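Local coordinates for protein galactitol 1-phosphate 5-dehydrogenase (Escherichia coli, PDB 4UEJ) that oxidises galactitol 1-phosphate to D-tagatose 6-phosphate with NAD(+), as a homodimeric, zinc-containing member of the alcohol dehydrogenase family, at residues A[161-166]-A[225-230]; A[231-236]-A[248-253]. All blocks are in the same frame, centred on the assembly; numbering follows the deposited sequence.

Interaction 1: residues A[161-166]-A[225-230]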
loop_
_atom_site.group_PDB
_atom_site.type_symbol
_atom_site.label_atom_id
_atom_site.label_comp_id
_atom_site.label_asym_id
_atom_site.label_seq_id
_atom_site.Cartn_x
_atom_site.Cartn_y
_atom_site.Cartn_z
ATOM N N ASN A 161 9.215 16.505 9.409
ATOM C CA ASN A 161 8.606 16.194 10.700
ATOM C C ASN A 161 8.073 14.773 10.813
ATOM O O ASN A 161 7.285 14.487 11.700
ATOM C CB ASN A 161 7.478 17.181 11.011
ATOM C CG ASN A 161 7.957 18.602 11.020
ATOM O OD1 ASN A 161 9.039 18.890 11.524
ATOM N ND2 ASN A 161 7.172 19.501 10.439
ATOM N N LYS A 162 8.505 13.879 9.928
ATOM C CA LYS A 162 8.121 12.479 10.046
ATOM C C LYS A 162 9.176 11.643 10.754
ATOM O O LYS A 162 10.366 11.989 10.814
ATOM C CB LYS A 162 7.821 11.877 8.666
ATOM C CG LYS A 162 6.661 12.553 7.966
ATOM C CD LYS A 162 6.295 11.882 6.643
ATOM C CE LYS A 162 5.102 12.582 5.994
ATOM N NZ LYS A 162 4.812 12.129 4.583
ATOM N N ASN A 163 8.724 10.525 11.301
ATOM C CA ASN A 163 9.629 9.563 11.892
ATOM C C ASN A 163 10.002 8.555 10.825
ATOM O O ASN A 163 9.238 7.638 10.513
ATOM C CB ASN A 163 8.979 8.903 13.107
ATOM C CG ASN A 163 8.835 9.871 14.257
ATOM O OD1 ASN A 163 9.812 10.510 14.650
ATOM N ND2 ASN A 163 7.615 10.014 14.781
ATOM N N VAL A 164 11.175 8.753 10.253
ATOM C CA VAL A 164 11.593 7.995 9.091
ATOM C C VAL A 164 12.325 6.754 9.551
ATOM O O VAL A 164 13.150 6.787 10.483
ATOM C CB VAL A 164 12.469 8.854 8.150
ATOM C CG1 VAL A 164 13.059 8.017 7.008
ATOM C CG2 VAL A 164 11.628 9.988 7.572
ATOM N N ILE A 165 11.997 5.644 8.914
ATOM C CA ILE A 165 12.679 4.390 9.179
ATOM C C ILE A 165 13.199 3.877 7.850
ATOM O O ILE A 165 12.420 3.671 6.914
ATOM C CB ILE A 165 11.739 3.357 9.829
ATOM C CG1 ILE A 165 11.134 3.926 11.112
ATOM C CG2 ILE A 165 12.468 2.039 10.086
ATOM C CD1 ILE A 165 10.153 2.968 11.799
ATOM N N ILE A 166 14.509 3.684 7.759
ATOM C CA ILE A 166 15.111 3.159 6.551
ATOM C C ILE A 166 15.535 1.723 6.781
ATOM O O ILE A 166 16.363 1.443 7.636
ATOM C CB ILE A 166 16.348 3.981 6.100
ATOM C CG1 ILE A 166 16.001 5.472 5.971
ATOM C CG2 ILE A 166 16.910 3.387 4.803
ATOM C CD1 ILE A 166 14.844 5.809 4.986
ATOM N N ARG A 225 7.976 2.831 20.287
ATOM C CA ARG A 225 6.704 3.313 20.837
ATOM C C ARG A 225 6.551 4.839 20.828
ATOM O O ARG A 225 5.526 5.358 20.371
ATOM C CB ARG A 225 6.515 2.796 22.266
ATOM C CG ARG A 225 6.103 1.332 22.337
ATOM C CD ARG A 225 4.696 1.122 21.794
ATOM N NE ARG A 225 3.674 1.693 22.672
ATOM C CZ ARG A 225 2.374 1.711 22.391
ATOM N NH1 ARG A 225 1.931 1.190 21.254
ATOM N NH2 ARG A 225 1.516 2.254 23.246
ATOM N N GLU A 226 7.569 5.551 21.306
ATOM C CA GLU A 226 7.503 7.009 21.365
ATOM C C GLU A 226 7.509 7.648 19.978
ATOM O O GLU A 226 7.110 8.802 19.809
ATOM C CB GLU A 226 8.674 7.562 22.178
ATOM C CG GLU A 226 8.904 6.879 23.503
ATOM C CD GLU A 226 10.023 7.539 24.293
ATOM O OE1 GLU A 226 10.735 8.393 23.719
ATOM O OE2 GLU A 226 10.193 7.202 25.484
ATOM N N LEU A 227 7.978 6.903 18.985
ATOM C CA LEU A 227 8.090 7.427 17.635
ATOM C C LEU A 227 7.148 6.715 16.685
ATOM O O LEU A 227 7.427 6.643 15.493
ATOM C CB LEU A 227 9.515 7.277 17.104
ATOM C CG LEU A 227 10.586 8.086 17.829
ATOM C CD1 LEU A 227 11.901 7.905 17.111
ATOM C CD2 LEU A 227 10.202 9.551 17.899
ATOM N N ARG A 228 6.055 6.174 17.214
ATOM C CA ARG A 228 5.184 5.321 16.402
ATOM C C ARG A 228 4.283 6.092 15.449
ATOM O O ARG A 228 3.774 5.514 14.490
ATOM C CB ARG A 228 4.320 4.410 17.298
ATOM C CG ARG A 228 3.192 5.064 18.110
ATOM C CD ARG A 228 2.535 3.977 18.956
ATOM N NE ARG A 228 1.466 4.454 19.835
ATOM C CZ ARG A 228 1.665 5.033 21.016
ATOM N NH1 ARG A 228 2.896 5.246 21.457
ATOM N NH2 ARG A 228 0.623 5.418 21.751
ATOM N N PHE A 229 4.094 7.387 15.689
ATOM C CA PHE A 229 3.206 8.173 14.834
ATOM C C PHE A 229 3.959 8.867 13.691
ATOM O O PHE A 229 5.160 9.119 13.787
ATOM C CB PHE A 229 2.454 9.206 15.672
ATOM C CG PHE A 229 1.487 8.600 16.655
ATOM C CD1 PHE A 229 0.266 8.104 16.225
ATOM C CD2 PHE A 229 1.803 8.519 18.002
ATOM C CE1 PHE A 229 -0.636 7.541 17.134
ATOM C CE2 PHE A 229 0.915 7.954 18.910
ATOM C CZ PHE A 229 -0.305 7.469 18.471
ATOM N N ASN A 230 3.237 9.174 12.619
ATOM C CA ASN A 230 3.793 9.860 11.459
ATOM C C ASN A 230 5.066 9.214 10.933
ATOM O O ASN A 230 6.042 9.893 10.582
ATOM C CB ASN A 230 4.034 11.326 11.786
ATOM C CG ASN A 230 2.760 12.034 12.195
ATOM O OD1 ASN A 230 1.846 12.196 11.385
ATOM N ND2 ASN A 230 2.684 12.449 13.453
#

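Interaction 2: residues A[231-236]-A[248-253]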
loop_
_atom_site.group_PDB
_atom_site.type_symbol
_atom_site.label_atom_id
_atom_site.label_comp_id
_atom_site.label_asym_id
_atom_site.label_seq_id
_atom_site.Cartn_x
_atom_site.Cartn_y
_atom_site.Cartn_z
ATOM N N GLN A 231 5.043 7.888 10.875
ATOM C CA GLN A 231 6.158 7.141 10.325
ATOM C C GLN A 231 6.147 7.105 8.817
ATOM O O GLN A 231 5.105 7.035 8.181
ATOM C CB GLN A 231 6.165 5.709 10.846
ATOM C CG GLN A 231 6.618 5.588 12.269
ATOM C CD GLN A 231 6.605 4.164 12.741
ATOM O OE1 GLN A 231 6.102 3.279 12.052
ATOM N NE2 GLN A 231 7.161 3.928 13.922
ATOM N N LEU A 232 7.343 7.136 8.266
ATOM C CA LEU A 232 7.579 6.868 6.855
ATOM C C LEU A 232 8.695 5.855 6.807
ATOM O O LEU A 232 9.840 6.153 7.183
ATOM C CB LEU A 232 7.943 8.154 6.112
ATOM C CG LEU A 232 8.490 7.987 4.701
ATOM C CD1 LEU A 232 7.455 7.250 3.863
ATOM C CD2 LEU A 232 8.810 9.362 4.103
ATOM N N ILE A 233 8.353 4.649 6.376
ATOM C CA ILE A 233 9.278 3.542 6.349
ATOM C C ILE A 233 9.684 3.286 4.900
ATOM O O ILE A 233 8.830 3.115 4.031
ATOM C CB ILE A 233 8.638 2.285 6.953
ATOM C CG1 ILE A 233 8.055 2.579 8.346
ATOM C CG2 ILE A 233 9.615 1.142 6.973
ATOM C CD1 ILE A 233 7.274 1.419 8.954
ATOM N N LEU A 234 10.977 3.294 4.626
ATOM C CA LEU A 234 11.433 2.944 3.282
ATOM C C LEU A 234 12.058 1.570 3.315
ATOM O O LEU A 234 13.051 1.346 4.009
ATOM C CB LEU A 234 12.457 3.945 2.754
ATOM C CG LEU A 234 11.960 5.131 1.946
ATOM C CD1 LEU A 234 11.078 6.013 2.822
ATOM C CD2 LEU A 234 13.163 5.896 1.385
ATOM N N GLU A 235 11.472 0.649 2.569
ATOM C CA GLU A 235 12.003 -0.691 2.419
ATOM C C GLU A 235 12.961 -0.680 1.238
ATOM O O GLU A 235 12.519 -0.627 0.088
ATOM C CB GLU A 235 10.868 -1.709 2.200
ATOM C CG GLU A 235 11.226 -3.119 2.624
ATOM C CD GLU A 235 12.493 -3.604 1.948
ATOM O OE1 GLU A 235 12.500 -3.748 0.704
ATOM O OE2 GLU A 235 13.503 -3.766 2.653
ATOM N N THR A 236 14.265 -0.752 1.515
ATOM C CA THR A 236 15.260 -0.703 0.444
ATOM C C THR A 236 15.994 -2.028 0.241
ATOM O O THR A 236 16.729 -2.179 -0.735
ATOM C CB THR A 236 16.313 0.403 0.698
ATOM O OG1 THR A 236 17.207 0.014 1.750
ATOM C CG2 THR A 236 15.623 1.705 1.085
ATOM N N GLU A 248 5.243 -5.430 10.289
ATOM C CA GLU A 248 5.178 -5.806 11.698
ATOM C C GLU A 248 5.579 -4.676 12.652
ATOM O O GLU A 248 5.018 -4.563 13.745
ATOM C CB GLU A 248 6.046 -7.044 11.961
ATOM C CG GLU A 248 5.440 -8.317 11.366
ATOM C CD GLU A 248 4.152 -8.734 12.066
ATOM O OE1 GLU A 248 3.977 -8.392 13.256
ATOM O OE2 GLU A 248 3.312 -9.407 11.437
ATOM N N ILE A 249 6.528 -3.835 12.261
ATOM C CA ILE A 249 6.970 -2.802 13.184
ATOM C C ILE A 249 6.207 -1.512 13.030
ATOM O O ILE A 249 6.266 -0.653 13.910
ATOM C CB ILE A 249 8.480 -2.496 13.038
ATOM C CG1 ILE A 249 8.775 -1.808 11.704
ATOM C CG2 ILE A 249 9.283 -3.773 13.224
ATOM C CD1 ILE A 249 10.222 -1.390 11.555
ATOM N N ALA A 250 5.469 -1.376 11.927
ATOM C CA ALA A 250 4.869 -0.088 11.594
ATOM C C ALA A 250 3.937 0.428 12.688
ATOM O O ALA A 250 3.232 -0.342 13.338
ATOM C CB ALA A 250 4.110 -0.186 10.277
ATOM N N GLY A 251 3.935 1.739 12.874
ATOM C CA GLY A 251 3.033 2.363 13.818
ATOM C C GLY A 251 1.726 2.707 13.128
ATOM O O GLY A 251 1.529 2.404 11.945
ATOM N N PRO A 252 0.814 3.336 13.865
ATOM C CA PRO A 252 -0.514 3.627 13.310
ATOM C C PRO A 252 -0.435 4.584 12.114
ATOM O O PRO A 252 0.263 5.600 12.162
ATOM C CB PRO A 252 -1.267 4.259 14.488
ATOM C CG PRO A 252 -0.222 4.611 15.491
ATOM C CD PRO A 252 0.923 3.680 15.288
ATOM N N HIS A 253 -1.140 4.215 11.049
ATOM C CA HIS A 253 -1.183 4.966 9.794
ATOM C C HIS A 253 0.192 5.279 9.202
ATOM O O HIS A 253 0.340 6.278 8.498
ATOM C CB HIS A 253 -1.954 6.274 9.991
ATOM C CG HIS A 253 -3.410 6.073 10.266
ATOM N ND1 HIS A 253 -4.393 6.474 9.388
ATOM C CD2 HIS A 253 -4.053 5.495 11.308
ATOM C CE1 HIS A 253 -5.578 6.166 9.884
ATOM N NE2 HIS A 253 -5.400 5.573 11.049
HETATM O O HOH W 1 3.022 6.078 11.901
HETATM O O HOH W 2 6.167 1.760 15.382
#

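Interaction 1: residues A[161-166]-A[225-230]
Two hydrogen bonds tie Asn163 to the loop 225-230, one from its backbone and one from its side chain. The backbone N of Asn163 donates to Asn230 O over 2.8 Å, the donor lying 35° off the carbonyl plane. The amide ND2 of Asn163 donates to Phe229 O, also at 2.8 Å; the C=O...N angle of 162° makes this approach nearly head-on, and the acceptor lies close to the plane of the amide. With CG anti to its own carbonyl carbon (chi1 -70°), the Asn163 side chain reaches across to the loop. The other end of the amide, OD1, is hydrogen-bonded to Ser187 OG, so both polar atoms are satisfied and the rotation of the buried group is fixed.

Van der Waals contacts fill in around these bonds. Leu227 crosses the Asn163 side chain at about a right angle, its CD2 3.4 Å from Asn163 OD1. On the other flank, Lys162 CB rests 3.3 Å from Asn230 O, while its extended chain carries NZ away to hydrogen bonds with Gly158 O and Gln255 OE1.

Arg228 of the loop also forms a salt bridge with Glu94 of the second subunit, and Phe229 a cation-pi contact with Lys97 of that subunit. The arrangement joins the start of the first strand of a Rossmann-type parallel sheet to the loop leading into its neighbour, strand 231-235.

Interaction 2: residues A[231-236]-A[248-253]
The contact belongs to a beta-alpha-beta unit of the parallel sheet, where strand 231-235 faces the C-terminal end of helix 240-249 and the loop running on to strand 255-258. Its direct polar link is the bond from Gly251 N to Gln231 OE1, 2.8 Å long. The N-H comes from above the amide carbonyl, 47° out of its plane, instead of along a lone pair. Gln231 sends CG anti to its carbonyl carbon and is extended beyond it (chi2 180°), which carries the amide up to the end of the helix. Its NE2 donates to Leu227 O and also to a water 2.8 Å away, which in turn donates to Ile249 O in the last turn of the helix. The buried amide is thus held through both its oxygen and its nitrogen.

A second water accepts from Gln231 N and donates to Pro252 O, 2.8 Å away, joining the first residue of the strand to the loop.

The apolar part lies two residues further along the strand. Ile233 points toward the helix end and brings CD1 to 3.8 Å from Ala250 CB; Ile249 CG1 is more distant from the same methyl, at 4.5 Å. An isoleucine of a central strand packed against the end of the covering helix, with a short loop leading on to the next parallel strand, is characteristic of the right-handed crossovers of the Rossmann fold.

In the fold
The two contacts follow one another along the chain, and the loop 225-230 of interaction 1 runs straight into strand 231-235 of interaction 2. Their centres lie about 8 Å apart. Strands 163-167 and 231-235 are parallel neighbours, probably hydrogen-bonded through Ile165 and its partners Leu232 and Leu234, while Phe229 and Arg228 pack on Pro252. Interaction 1 is a surface contact, in which a buried asparagine takes hold of loop carbonyls. Interaction 2 is buried and combines one direct bond, two bridging waters and aliphatic packing beneath a helix end. Residues of 225-230 and of 248-253 also touch the second subunit, and both contacts lie away from the zinc sites.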